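Local coordinates for protein putative cellulase CEL6 (Mycobacterium tuberculosis, PDB 1UP3) that probably hydrolyses internal beta-1,4-glycosidic bonds of cellulose as a family 6 glycoside hydrolase endoglucanase, at residues A[213-218]-A[258-263]. Sequence-based numbering, arbitrary orientation.
Sequences HYVIDT and LWIKRP
Asp217 and Leu258 pair as a parallel beta bridge, their CA atoms 5.0 Å apart, where strand 213-217 meets the end of strand 254-258. These are the last two strands of the parallel sheet in the distorted, incomplete beta/alpha barrel of family 6 glycoside hydrolases, and 254-258 is one of its two outermost strands. Two backbone bonds make the bridge. Leu258 N donates to Ile216 O at 2.9 Å, and Thr218 N donates to Leu258 O. The CA of Asp217 also approaches Leu258 O, as a CA-H...O contact of 3.2 Å.

Beyond the bridge, the Asp217 carboxylate holds the loop that leaves the outer strand. With CG anti to the backbone N (chi1 -167°), the group reaches along the two backbone N-H groups that follow Trp259. Ile260 N binds Asp217 OD1 from above the carboxylate plane, 3.0 Å away. Lys261 N binds Asp217 OD2 on its syn side, tilted out of the carboxylate plane, and this bond is nearly straight at 171°. Ser219 OG is a further partner of OD1. Both oxygens of the buried acid are thus engaged by backbone N-H groups.

Apolar contacts are modest. The CD1 methyl of Leu258 sits against the branch of Val215, 4.0 Å from its CB, and the two side chains cross at a slant. Val215 CG2 lies near Ile260 CD1.

Trp259 directs its CB away from strand 213-217, but the indole edge returns to Thr218, whose OG1 lies in the ring plane. Thr218 OG1 and Trp259 NE1 both bond to Ala243 O, so one carbonyl ties the two residues together. Lys261 NZ forms a salt bridge to Asp267 and a hydrogen bond to Glu265 O. The Lys261 side chain is about 8 Å from a bound beta-D-glucopyranose. Its CB stays close to the acid, 3.4 Å from Asp217 OD2.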
loop_
_atom_site.group_PDB
_atom_site.type_symbol
_atom_site.label_atom_id
_atom_site.label_comp_id
_atom_site.label_asym_id
_atom_site.label_seq_id
_atom_site.Cartn_x
_atom_site.Cartn_y
_atom_site.Cartn_z
ATOM N N HIS A 213 -2.936 -7.319 -13.792
ATOM C CA HIS A 213 -3.998 -6.532 -13.189
ATOM C C HIS A 213 -3.425 -5.599 -12.121
ATOM O O HIS A 213 -2.275 -5.748 -11.714
ATOM C CB HIS A 213 -5.050 -7.476 -12.597
ATOM C CG HIS A 213 -5.839 -8.223 -13.641
ATOM N ND1 HIS A 213 -5.343 -9.319 -14.311
ATOM C CD2 HIS A 213 -7.091 -8.012 -14.124
ATOM C CE1 HIS A 213 -6.249 -9.742 -15.182
ATOM N NE2 HIS A 213 -7.318 -8.966 -15.097
ATOM N N TYR A 214 -4.227 -4.651 -11.637
ATOM C CA TYR A 214 -3.691 -3.664 -10.706
ATOM C C TYR A 214 -4.767 -3.142 -9.753
ATOM O O TYR A 214 -5.982 -3.255 -10.013
ATOM C CB TYR A 214 -2.985 -2.476 -11.439
ATOM C CG TYR A 214 -3.888 -1.709 -12.370
ATOM C CD1 TYR A 214 -4.092 -2.141 -13.686
ATOM C CD2 TYR A 214 -4.624 -0.643 -11.925
ATOM C CE1 TYR A 214 -4.965 -1.483 -14.522
ATOM C CE2 TYR A 214 -5.510 0.021 -12.761
ATOM C CZ TYR A 214 -5.695 -0.401 -14.036
ATOM O OH TYR A 214 -6.629 0.239 -14.831
ATOM N N VAL A 215 -4.282 -2.552 -8.680
ATOM C CA VAL A 215 -5.135 -1.844 -7.747
ATOM C C VAL A 215 -4.635 -0.398 -7.624
ATOM O O VAL A 215 -3.453 -0.139 -7.858
ATOM C CB VAL A 215 -5.141 -2.527 -6.386
ATOM C CG1 VAL A 215 -5.769 -3.888 -6.470
ATOM C CG2 VAL A 215 -3.730 -2.631 -5.799
ATOM N N ILE A 216 -5.548 0.516 -7.317
ATOM C CA ILE A 216 -5.251 1.927 -7.160
ATOM C C ILE A 216 -5.618 2.305 -5.691
ATOM O O ILE A 216 -6.747 2.047 -5.253
ATOM C CB ILE A 216 -6.035 2.799 -8.147
ATOM C CG1 ILE A 216 -5.679 2.456 -9.604
ATOM C CG2 ILE A 216 -5.741 4.266 -7.895
ATOM C CD1 ILE A 216 -6.661 3.021 -10.633
ATOM N N ASP A 217 -4.705 3.010 -5.030
ATOM C CA ASP A 217 -4.905 3.624 -3.693
ATOM C C ASP A 217 -5.725 4.889 -3.933
ATOM O O ASP A 217 -5.234 5.874 -4.494
ATOM C CB ASP A 217 -3.583 3.969 -3.033
ATOM C CG ASP A 217 -3.702 4.304 -1.603
ATOM O OD1 ASP A 217 -4.849 4.463 -1.112
ATOM O OD2 ASP A 217 -2.695 4.399 -0.854
ATOM N N THR A 218 -6.978 4.855 -3.493
ATOM C CA THR A 218 -7.887 5.986 -3.566
ATOM C C THR A 218 -8.150 6.646 -2.211
ATOM O O THR A 218 -9.103 7.436 -2.037
ATOM C CB THR A 218 -9.227 5.547 -4.194
ATOM O OG1 THR A 218 -9.796 4.473 -3.424
ATOM C CG2 THR A 218 -9.024 5.054 -5.652
ATOM N N LEU A 258 -8.519 0.574 -3.543
ATOM C CA LEU A 258 -8.250 0.251 -2.143
ATOM C C LEU A 258 -7.822 1.475 -1.385
ATOM O O LEU A 258 -7.328 2.445 -1.993
ATOM C CB LEU A 258 -7.161 -0.819 -1.996
ATOM C CG LEU A 258 -7.424 -2.189 -2.648
ATOM C CD1 LEU A 258 -6.177 -3.050 -2.526
ATOM C CD2 LEU A 258 -8.676 -2.858 -2.052
ATOM N N TRP A 259 -7.963 1.440 -0.065
ATOM C CA TRP A 259 -7.278 2.468 0.748
ATOM C C TRP A 259 -6.040 1.794 1.327
ATOM O O TRP A 259 -6.160 0.987 2.247
ATOM C CB TRP A 259 -8.179 3.017 1.853
ATOM C CG TRP A 259 -9.233 3.954 1.369
ATOM C CD1 TRP A 259 -9.631 4.188 0.063
ATOM C CD2 TRP A 259 -10.044 4.798 2.188
ATOM N NE1 TRP A 259 -10.668 5.082 0.051
ATOM C CE2 TRP A 259 -10.916 5.505 1.330
ATOM C CE3 TRP A 259 -10.099 5.052 3.557
ATOM C CZ2 TRP A 259 -11.867 6.415 1.808
ATOM C CZ3 TRP A 259 -11.038 5.987 4.030
ATOM C CH2 TRP A 259 -11.903 6.636 3.147
ATOM N N ILE A 260 -4.895 2.018 0.698
ATOM C CA ILE A 260 -3.650 1.377 1.107
ATOM C C ILE A 260 -2.990 2.210 2.201
ATOM O O ILE A 260 -2.854 1.756 3.345
ATOM C CB ILE A 260 -2.768 1.069 -0.127
ATOM C CG1 ILE A 260 -3.563 0.171 -1.075
ATOM C CG2 ILE A 260 -1.462 0.375 0.351
ATOM C CD1 ILE A 260 -2.893 -0.164 -2.360
ATOM N N LYS A 261 -2.639 3.450 1.886
ATOM C CA LYS A 261 -2.328 4.431 2.901
ATOM C C LYS A 261 -3.527 4.598 3.826
ATOM O O LYS A 261 -4.661 4.543 3.363
ATOM C CB LYS A 261 -1.991 5.764 2.226
ATOM C CG LYS A 261 -1.909 7.002 3.120
ATOM C CD LYS A 261 -0.669 7.019 3.912
ATOM C CE LYS A 261 -0.686 8.200 4.882
ATOM N NZ LYS A 261 0.660 8.445 5.436
ATOM N N ARG A 262 -3.255 4.773 5.131
ATOM C CA ARG A 262 -4.296 4.994 6.125
ATOM C C ARG A 262 -4.510 6.497 6.341
ATOM O O ARG A 262 -3.631 7.169 6.895
ATOM C CB ARG A 262 -3.902 4.335 7.438
ATOM C CG ARG A 262 -3.891 2.792 7.392
ATOM C CD ARG A 262 -3.905 2.076 8.767
ATOM N NE ARG A 262 -4.355 0.686 8.629
ATOM C CZ ARG A 262 -4.724 -0.152 9.636
ATOM N NH1 ARG A 262 -4.741 0.197 10.911
ATOM N NH2 ARG A 262 -5.086 -1.374 9.332
ATOM N N PRO A 263 -5.657 7.036 5.912
ATOM C CA PRO A 263 -5.921 8.484 6.073
ATOM C C PRO A 263 -5.790 8.899 7.496
ATOM O O PRO A 263 -6.339 8.278 8.394
ATOM C CB PRO A 263 -7.369 8.657 5.616
ATOM C CG PRO A 263 -7.577 7.540 4.659
ATOM C CD PRO A 263 -6.789 6.376 5.225
#